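Local coordinates for protein terminal oxygenase component of carbazole (PDB 7BUG) that forms the oxygenase component of a carbazole 1,9a-dioxygenase, using a Rieske [2Fe-2S] cluster and a mononuclear iron to add dioxygen to the angular and adjacent carbons of carbazole, at residues N56-G60 against K61-L65; V287-D290 against E291-Y295; P143-A146 against R147-P151; Q377-A380 against H381-G384. All blocks are in the same frame, centred on the assembly; numbering follows the deposited sequence.

Contact 1. Residues N56-G60 against K61-L65; sequences NRIDG and KLYCL. With CO3 (carbonate ion), chain M.
Arg-57 starts out extended, with CG opposite the backbone N (chi1 -176°), and then doubles back at chi3 (-62°), which lays its guanidinium flat over the CD2 methyl of Leu-62. That methyl sits over the centre of the group, 3.7 Å from CZ of Arg-57. The same bend lets Arg-57 NH1 donate to Gly-60 O at 2.9 Å; the oxygen lies in the guanidinium plane, although the nitrogen stands above the carbonyl plane. NH1 also meets Glu-128 in a salt bridge, while NE and NH2 go to the carbonyls of Ile-38 and Ser-35, so all three nitrogens have acceptors and the group can hardly turn. Cutting Arg-57 back to an alanine would probably leave Glu-128 without its positive mate and take the flat lid off Leu-62.

On the other face, Ile-58 and Tyr-63 cross at about a right angle, with CD1 of Ile-58 3.8 Å from CD1 of Tyr-63. A water ties the tyrosine back to the turn, lying 2.7 Å from Tyr-63 OH and donating to the carbonyl O of Ile-58. Lys-61 stretches away to place NZ 3.1 Å from O3 of a carbonate, which Val-126 N also binds.

Paired backbone bonds join Asn-56 to Tyr-63 and Ile-58 to Lys-61; in the second pair Lys-61 N meets Ile-58 O at 3.1 Å. Glu-40 holds the amides at the corner. This is a beta hairpin with a two-residue loop, Asp-59 and Gly-60, both with positive phi, in a type I' turn, within the Rieske domain's antiparallel sheet between strands 44-48 and 123-129.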
# COMPACT_ATOMS: atom_id res chain seq x y z
N ASN A 56 16.99 26.26 -7.66
CA ASN A 56 17.93 26.53 -8.77
C ASN A 56 18.98 27.53 -8.31
O ASN A 56 18.71 28.29 -7.38
CB ASN A 56 17.21 27.09 -9.99
CG ASN A 56 18.00 26.92 -11.29
OD1 ASN A 56 19.03 26.25 -11.31
ND2 ASN A 56 17.49 27.48 -12.39
N ARG A 57 20.16 27.46 -8.92
CA ARG A 57 21.23 28.45 -8.68
C ARG A 57 21.35 29.26 -9.97
O ARG A 57 21.63 28.64 -11.03
CB ARG A 57 22.53 27.77 -8.25
CG ARG A 57 23.60 28.81 -7.92
CD ARG A 57 24.87 28.09 -7.59
NE ARG A 57 24.86 27.20 -6.44
CZ ARG A 57 24.92 27.58 -5.16
NH1 ARG A 57 24.86 28.85 -4.85
NH2 ARG A 57 24.96 26.68 -4.19
N ILE A 58 21.20 30.57 -9.87
CA ILE A 58 21.18 31.45 -11.08
C ILE A 58 22.12 32.60 -10.72
O ILE A 58 21.79 33.37 -9.80
CB ILE A 58 19.79 31.93 -11.43
CG1 ILE A 58 18.82 30.76 -11.66
CG2 ILE A 58 19.84 32.80 -12.67
CD1 ILE A 58 17.39 31.18 -11.64
N ASP A 59 23.19 32.71 -11.49
CA ASP A 59 24.27 33.70 -11.22
C ASP A 59 24.71 33.59 -9.76
O ASP A 59 24.91 34.64 -9.14
CB ASP A 59 23.81 35.10 -11.58
CG ASP A 59 23.74 35.39 -13.08
OD1 ASP A 59 24.48 34.74 -13.85
OD2 ASP A 59 22.89 36.21 -13.42
N GLY A 60 24.78 32.36 -9.25
CA GLY A 60 25.30 32.04 -7.92
C GLY A 60 24.24 32.13 -6.82
O GLY A 60 24.50 31.61 -5.74
N LYS A 61 23.06 32.68 -7.11
CA LYS A 61 22.01 32.96 -6.09
C LYS A 61 21.01 31.79 -6.16
O LYS A 61 20.58 31.40 -7.28
CB LYS A 61 21.37 34.32 -6.26
CG LYS A 61 20.25 34.63 -5.28
CD LYS A 61 19.81 36.05 -5.28
CE LYS A 61 18.50 36.27 -4.54
NZ LYS A 61 18.67 36.04 -3.08
N LEU A 62 20.55 31.38 -4.98
CA LEU A 62 19.54 30.30 -4.94
C LEU A 62 18.12 30.86 -4.95
O LEU A 62 17.79 31.93 -4.39
CB LEU A 62 19.78 29.44 -3.70
CG LEU A 62 21.07 28.66 -3.66
CD1 LEU A 62 21.11 27.79 -2.41
CD2 LEU A 62 21.28 27.82 -4.88
N TYR A 63 17.24 30.12 -5.64
CA TYR A 63 15.81 30.46 -5.73
C TYR A 63 15.01 29.17 -5.53
O TYR A 63 15.52 28.09 -5.90
CB TYR A 63 15.49 31.02 -7.12
CG TYR A 63 16.20 32.31 -7.45
CD1 TYR A 63 17.46 32.30 -7.99
CD2 TYR A 63 15.60 33.51 -7.15
CE1 TYR A 63 18.12 33.48 -8.29
CE2 TYR A 63 16.23 34.71 -7.48
CZ TYR A 63 17.48 34.68 -8.06
OH TYR A 63 18.08 35.89 -8.34
N CYS A 64 13.82 29.30 -4.96
CA CYS A 64 12.96 28.14 -4.66
C CYS A 64 11.55 28.44 -5.15
O CYS A 64 10.94 29.42 -4.68
CB CYS A 64 13.00 27.87 -3.16
SG CYS A 64 11.94 26.48 -2.71
N LEU A 65 11.02 27.56 -6.02
CA LEU A 65 9.64 27.59 -6.56
C LEU A 65 8.96 26.32 -6.13
O LEU A 65 9.61 25.28 -6.04
CB LEU A 65 9.66 27.60 -8.09
CG LEU A 65 9.81 28.92 -8.79
CD1 LEU A 65 10.02 28.66 -10.27
CD2 LEU A 65 8.57 29.79 -8.57
C CO3 M . 15.16 35.41 -0.94
O1 CO3 M . 15.42 34.16 -0.98
O2 CO3 M . 13.95 35.86 -0.57
O3 CO3 M . 16.05 36.26 -1.43
O HOH W 1 20.38 35.72 -9.71

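Contact 2. Residues V287-D290 against E291-Y295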
# COMPACT_ATOMS: atom_id res chain seq x y z
N VAL A 287 14.73 16.86 9.53
CA VAL A 287 13.88 17.74 8.69
C VAL A 287 12.70 16.94 8.15
O VAL A 287 12.88 15.97 7.40
CB VAL A 287 14.71 18.34 7.56
CG1 VAL A 287 13.85 19.23 6.70
CG2 VAL A 287 15.92 19.06 8.12
N PRO A 288 11.46 17.39 8.40
CA PRO A 288 10.30 16.66 7.93
C PRO A 288 10.18 16.72 6.41
O PRO A 288 10.17 17.81 5.79
CB PRO A 288 9.08 17.37 8.56
CG PRO A 288 9.66 18.29 9.57
CD PRO A 288 11.07 18.60 9.13
N ILE A 289 10.11 15.54 5.81
CA ILE A 289 9.86 15.36 4.35
C ILE A 289 8.39 15.12 4.13
O ILE A 289 7.76 15.81 3.32
CB ILE A 289 10.75 14.25 3.74
CG1 ILE A 289 12.20 14.69 3.74
CG2 ILE A 289 10.28 13.85 2.36
CD1 ILE A 289 13.17 13.61 3.39
N ASP A 290 7.83 14.16 4.87
CA ASP A 290 6.38 13.88 4.86
C ASP A 290 6.11 13.20 6.21
O ASP A 290 6.98 13.21 7.05
CB ASP A 290 5.98 13.06 3.63
CG ASP A 290 6.57 11.67 3.54
OD1 ASP A 290 7.07 11.15 4.55
OD2 ASP A 290 6.51 11.09 2.40
N GLU A 291 4.92 12.64 6.42
CA GLU A 291 4.53 12.11 7.74
C GLU A 291 5.46 10.98 8.13
O GLU A 291 5.53 10.68 9.29
CB GLU A 291 3.08 11.66 7.65
CG GLU A 291 2.15 12.79 7.25
CD GLU A 291 1.80 13.04 5.77
OE1 GLU A 291 0.68 13.64 5.57
OE2 GLU A 291 2.58 12.66 4.81
N ASN A 292 6.09 10.33 7.17
CA ASN A 292 6.81 9.04 7.37
C ASN A 292 8.33 9.17 7.24
O ASN A 292 9.02 8.15 7.41
CB ASN A 292 6.35 8.05 6.30
CG ASN A 292 4.86 7.84 6.28
OD1 ASN A 292 4.23 7.72 7.34
ND2 ASN A 292 4.27 7.95 5.09
N THR A 293 8.88 10.34 6.87
CA THR A 293 10.25 10.45 6.32
C THR A 293 10.89 11.77 6.80
O THR A 293 10.19 12.76 6.94
CB THR A 293 10.20 10.43 4.78
OG1 THR A 293 9.18 9.50 4.36
CG2 THR A 293 11.54 10.02 4.22
N HIS A 294 12.18 11.76 7.03
CA HIS A 294 12.95 12.97 7.38
C HIS A 294 14.26 12.97 6.63
O HIS A 294 14.84 11.91 6.32
CB HIS A 294 13.13 13.18 8.88
CG HIS A 294 13.97 12.18 9.58
ND1 HIS A 294 13.43 10.93 9.97
CD2 HIS A 294 15.23 12.21 10.05
CE1 HIS A 294 14.38 10.26 10.58
NE2 HIS A 294 15.47 10.97 10.65
N TYR A 295 14.81 14.16 6.45
CA TYR A 295 16.26 14.29 6.18
C TYR A 295 17.01 14.28 7.51
O TYR A 295 16.65 14.96 8.46
CB TYR A 295 16.65 15.60 5.50
CG TYR A 295 16.21 15.80 4.10
CD1 TYR A 295 16.85 15.10 3.10
CD2 TYR A 295 15.19 16.70 3.76
CE1 TYR A 295 16.47 15.24 1.79
CE2 TYR A 295 14.80 16.85 2.44
CZ TYR A 295 15.48 16.15 1.46
OH TYR A 295 15.17 16.22 0.13
O HOH W 2 6.16 8.53 2.73
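Ile-289 lays its CD1 methyl squarely over the Tyr-295 ring, 3.6 Å from the ring centroid and only 7° off the normal, a CH-pi contact. CG1 of Ile-289 follows over the same face, 3.6 Å from Tyr-295 CD2, while Val-287 CG1 comes up at the ring's edge.

At the turn, the work falls to Asp-290. Its CG is tucked between the backbone N and the carbonyl carbon (chi1 64°), and this swings Asp-290 OD1 back over the loop to take two bonds from opposite faces of the carboxylate plane: Thr-293 OG1 at 2.7 Å, on the syn side, and Asn-292 N at 2.9 Å. The other oxygen, OD2 of Asp-290, receives a water at 2.6 Å, and that water accepts from ND2 of Asn-292.

Behind these side chains, two backbone bonds, one nearly straight, pair Val-287 with Tyr-295, and Ile-289 N reaches Thr-293 O at 3.0 Å. Further out, Ile-166 and Leu-46 pack on the tyrosine, and His-294, on the other face, gives its ND1 to Ser-169 O. Pro-288 and Ile-289 make backbone bonds to Leu-49 and Gly-50, next to a strand of the Rieske sheet.

The Asp-290 OD1 to Asn-292 N bond makes an Asx turn over the type I beta turn 290-293, closing the hairpin between strands 281-288 and 293-303 in the large antiparallel sheet of the Bet v 1-like catalytic domain.

Contact 3. Residues P143-A146 against R147-P151. With MXE (2-methoxyethanol), chain N.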
# COMPACT_ATOMS: atom_id res chain seq x y z
N PRO A 143 12.26 35.43 9.35
CA PRO A 143 13.13 35.88 10.42
C PRO A 143 14.58 35.67 10.02
O PRO A 143 14.89 34.98 9.02
CB PRO A 143 12.85 34.93 11.58
CG PRO A 143 12.53 33.63 10.86
CD PRO A 143 11.77 34.06 9.62
N PRO A 144 15.54 36.21 10.79
CA PRO A 144 16.94 35.84 10.59
C PRO A 144 17.08 34.31 10.69
O PRO A 144 16.43 33.72 11.54
CB PRO A 144 17.73 36.50 11.73
CG PRO A 144 16.67 37.19 12.61
CD PRO A 144 15.33 37.15 11.91
N LEU A 145 17.99 33.77 9.91
CA LEU A 145 18.35 32.33 9.98
C LEU A 145 18.83 31.99 11.37
O LEU A 145 18.49 30.88 11.87
CB LEU A 145 19.42 32.06 8.93
CG LEU A 145 19.97 30.64 8.96
CD1 LEU A 145 18.87 29.60 8.68
CD2 LEU A 145 21.08 30.47 7.99
N ALA A 146 19.58 32.85 12.07
CA ALA A 146 20.03 32.58 13.45
C ALA A 146 18.90 32.12 14.38
O ALA A 146 19.21 31.39 15.32
CB ALA A 146 20.69 33.80 14.05
N ARG A 147 17.66 32.58 14.22
CA ARG A 147 16.54 32.20 15.09
C ARG A 147 16.39 30.66 15.11
O ARG A 147 16.00 30.13 16.17
CB ARG A 147 15.22 32.80 14.64
CG ARG A 147 14.15 32.70 15.70
CD ARG A 147 12.77 32.82 15.18
NE ARG A 147 12.44 31.76 14.20
CZ ARG A 147 11.35 31.78 13.44
NH1 ARG A 147 10.42 32.71 13.64
NH2 ARG A 147 11.13 30.84 12.54
N ASP A 148 16.66 30.03 13.97
CA ASP A 148 16.32 28.60 13.74
C ASP A 148 17.60 27.80 13.63
O ASP A 148 17.55 26.69 13.07
CB ASP A 148 15.45 28.43 12.49
CG ASP A 148 14.03 28.92 12.67
OD1 ASP A 148 13.58 29.04 13.82
OD2 ASP A 148 13.39 29.26 11.63
N THR A 149 18.69 28.25 14.24
CA THR A 149 19.98 27.54 14.21
C THR A 149 20.50 27.55 15.62
O THR A 149 20.20 28.47 16.40
CB THR A 149 21.00 28.13 13.23
OG1 THR A 149 21.22 29.51 13.54
CG2 THR A 149 20.58 28.06 11.79
N PRO A 150 21.22 26.51 16.04
CA PRO A 150 21.70 26.48 17.42
C PRO A 150 22.76 27.54 17.60
O PRO A 150 23.43 27.94 16.65
CB PRO A 150 22.36 25.09 17.54
CG PRO A 150 21.70 24.31 16.44
CD PRO A 150 21.52 25.28 15.29
N PRO A 151 23.02 27.94 18.85
CA PRO A 151 24.13 28.86 19.11
C PRO A 151 25.46 28.30 18.56
O PRO A 151 25.69 27.09 18.62
CB PRO A 151 24.17 28.97 20.64
CG PRO A 151 22.85 28.47 21.14
CD PRO A 151 22.35 27.50 20.08
O1 MXE N . 20.90 35.18 11.05
C1 MXE N . 21.30 35.99 9.96
C2 MXE N . 20.15 36.61 9.19
O2 MXE N . 19.95 35.84 8.01
C3 MXE N . 18.72 35.39 7.56
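Arg-147 climbs back along the turn to Pro-143. CB of Arg-147 lies 3.5 Å from Pro-144 O, and CD approaches CB of Pro-143. A bend at chi3 (61°) then turns the guanidinium so that one face rests on the proline ring: CG of Pro-143 is over its centre, 3.4 Å from CZ of Arg-147 and 3.6 Å from its NH1. The edge is taken by Asp-148, gripped side-on, with Arg-147 NE giving to Asp-148 OD1 at 3.0 Å from above the carboxylate plane and Arg-147 NH2 to the syn lone pair of Asp-148 OD2 at 2.9 Å. NH2 also reaches Asn-27 O, while the carboxylate has further donors in His-28 ND1 and Trp-29 N. With a leucine in place of Arg-147, the Asp-148 carboxylate would probably lose its charged mate and the proline ring its flat partner.

Underneath, a 3-10 turn carries the pieces: Arg-147 N bonds Pro-144 O, and Asp-148 N bonds Leu-145 O at 2.9 Å. At its start, Ala-146 N donates to O1 of a bound 2-methoxyethanol at 2.9 Å. The chemistry divides the guanidinium neatly: apolar carbon takes a face and the carboxylate an edge, and the ion pair probably neutralises both charges where this loop meets strand 28-32.

Contact 4. Residues Q377-A380 against H381-G384; sequences QTQA and HVSG
His-381 and Thr-378 make a capping box at the start of the short C-terminal helix 379-382. The histidine ring accepts at ND1 from Thr-378 N, 3.0 Å away and close to the ring plane, so ND1 is probably the unprotonated nitrogen. In return, OG1 of Thr-378, placed between its backbone N and carbonyl carbon (chi1 75°), accepts weakly from His-381 N at 3.4 Å and from Ala-380 N. The side-chain amide of Gln-377 is turned nearly parallel to the imidazole, 4° between planes, with OE1 3.5 Å from His-381 CG. That amide is itself pinned: Arg-26 bonds OE1, and Leu-49 O and Glu-51 take NE2.

Next comes Val-382. Its N bonds Thr-378 O at 3.3 Å, the first full helical turn, and its CB lies 3.7 Å from OE1 of Gln-379, whose NE2 is held by Glu-291. The carbonyl of Val-382 is taken by Arg-68.

Ser-383 makes the next i to i+4 bond, its N meeting Gln-379 O at 2.8 Å in an almost straight line (172°). Its side chain packs on Asp-346 of a neighbouring subunit. At Gly-384, where the model stops, phi turns positive and the helical pattern breaks: Gly-384 N is 2.9 Å from Ala-380 O, yet the angle is too poor for a hydrogen bond.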
# COMPACT_ATOMS: atom_id res chain seq x y z
N GLN A 377 2.10 22.68 10.17
CA GLN A 377 1.87 22.36 8.74
C GLN A 377 0.75 21.34 8.64
O GLN A 377 0.74 20.33 9.41
CB GLN A 377 3.17 21.82 8.13
CG GLN A 377 3.00 21.37 6.70
CD GLN A 377 3.13 22.52 5.71
OE1 GLN A 377 2.99 23.69 6.09
NE2 GLN A 377 3.44 22.22 4.45
N THR A 378 -0.15 21.56 7.70
CA THR A 378 -1.30 20.65 7.51
C THR A 378 -1.44 20.26 6.04
O THR A 378 -0.75 20.81 5.19
CB THR A 378 -2.62 21.31 7.95
OG1 THR A 378 -2.97 22.26 6.95
CG2 THR A 378 -2.51 21.98 9.30
N GLN A 379 -2.24 19.24 5.81
CA GLN A 379 -2.48 18.71 4.45
C GLN A 379 -3.12 19.85 3.64
O GLN A 379 -2.90 19.90 2.41
CB GLN A 379 -3.29 17.41 4.49
CG GLN A 379 -2.46 16.14 4.36
CD GLN A 379 -1.51 16.10 3.18
OE1 GLN A 379 -1.84 16.42 2.03
NE2 GLN A 379 -0.31 15.65 3.47
N ALA A 380 -3.82 20.79 4.28
CA ALA A 380 -4.37 21.96 3.59
C ALA A 380 -3.23 22.81 2.99
O ALA A 380 -3.40 23.31 1.90
CB ALA A 380 -5.26 22.79 4.50
N HIS A 381 -2.11 23.00 3.70
CA HIS A 381 -0.98 23.75 3.13
C HIS A 381 -0.43 22.96 1.94
O HIS A 381 -0.03 23.57 0.93
CB HIS A 381 0.11 23.94 4.17
CG HIS A 381 -0.28 24.80 5.33
ND1 HIS A 381 -0.62 24.29 6.59
CD2 HIS A 381 -0.35 26.15 5.42
CE1 HIS A 381 -0.90 25.31 7.39
NE2 HIS A 381 -0.72 26.47 6.70
N VAL A 382 -0.37 21.65 2.06
CA VAL A 382 0.24 20.79 1.02
C VAL A 382 -0.61 20.84 -0.24
O VAL A 382 -0.04 20.97 -1.35
CB VAL A 382 0.43 19.35 1.50
CG1 VAL A 382 0.99 18.50 0.39
CG2 VAL A 382 1.33 19.29 2.73
N SER A 383 -1.91 20.65 -0.10
CA SER A 383 -2.85 20.69 -1.25
C SER A 383 -3.67 21.99 -1.19
O SER A 383 -3.31 22.95 -1.92
CB SER A 383 -3.71 19.48 -1.26
OG SER A 383 -2.91 18.34 -1.02
N GLY A 384 -4.68 22.04 -0.32
CA GLY A 384 -5.63 23.17 -0.26
C GLY A 384 -6.69 23.05 -1.34
O GLY A 384 -7.62 22.24 -1.15

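In the fold
From the N terminus, contact 1 comes first, closing the hairpin between strands 51-58 and 61-66 in the Rieske sheet. Contact 3 follows, a turn in the loop that leads from strand 132-137 to strand 158-167, the edge of the catalytic sheet. Contact 2 closes the hairpin of strands 281-288 and 293-303, the latter paired with strand 158-167, and contact 4 turns the chain into its last helix. All four are local and run in series, neither nested nor crossing. Only contacts 2 and 4 touch: Gln-379 NE2 lies 3.1 Å from Glu-291 OE1, a probable hydrogen bond tying the C-terminal helix to the hairpin turn. Contacts 1 and 3 stay about 11 Å apart at their nearest atoms.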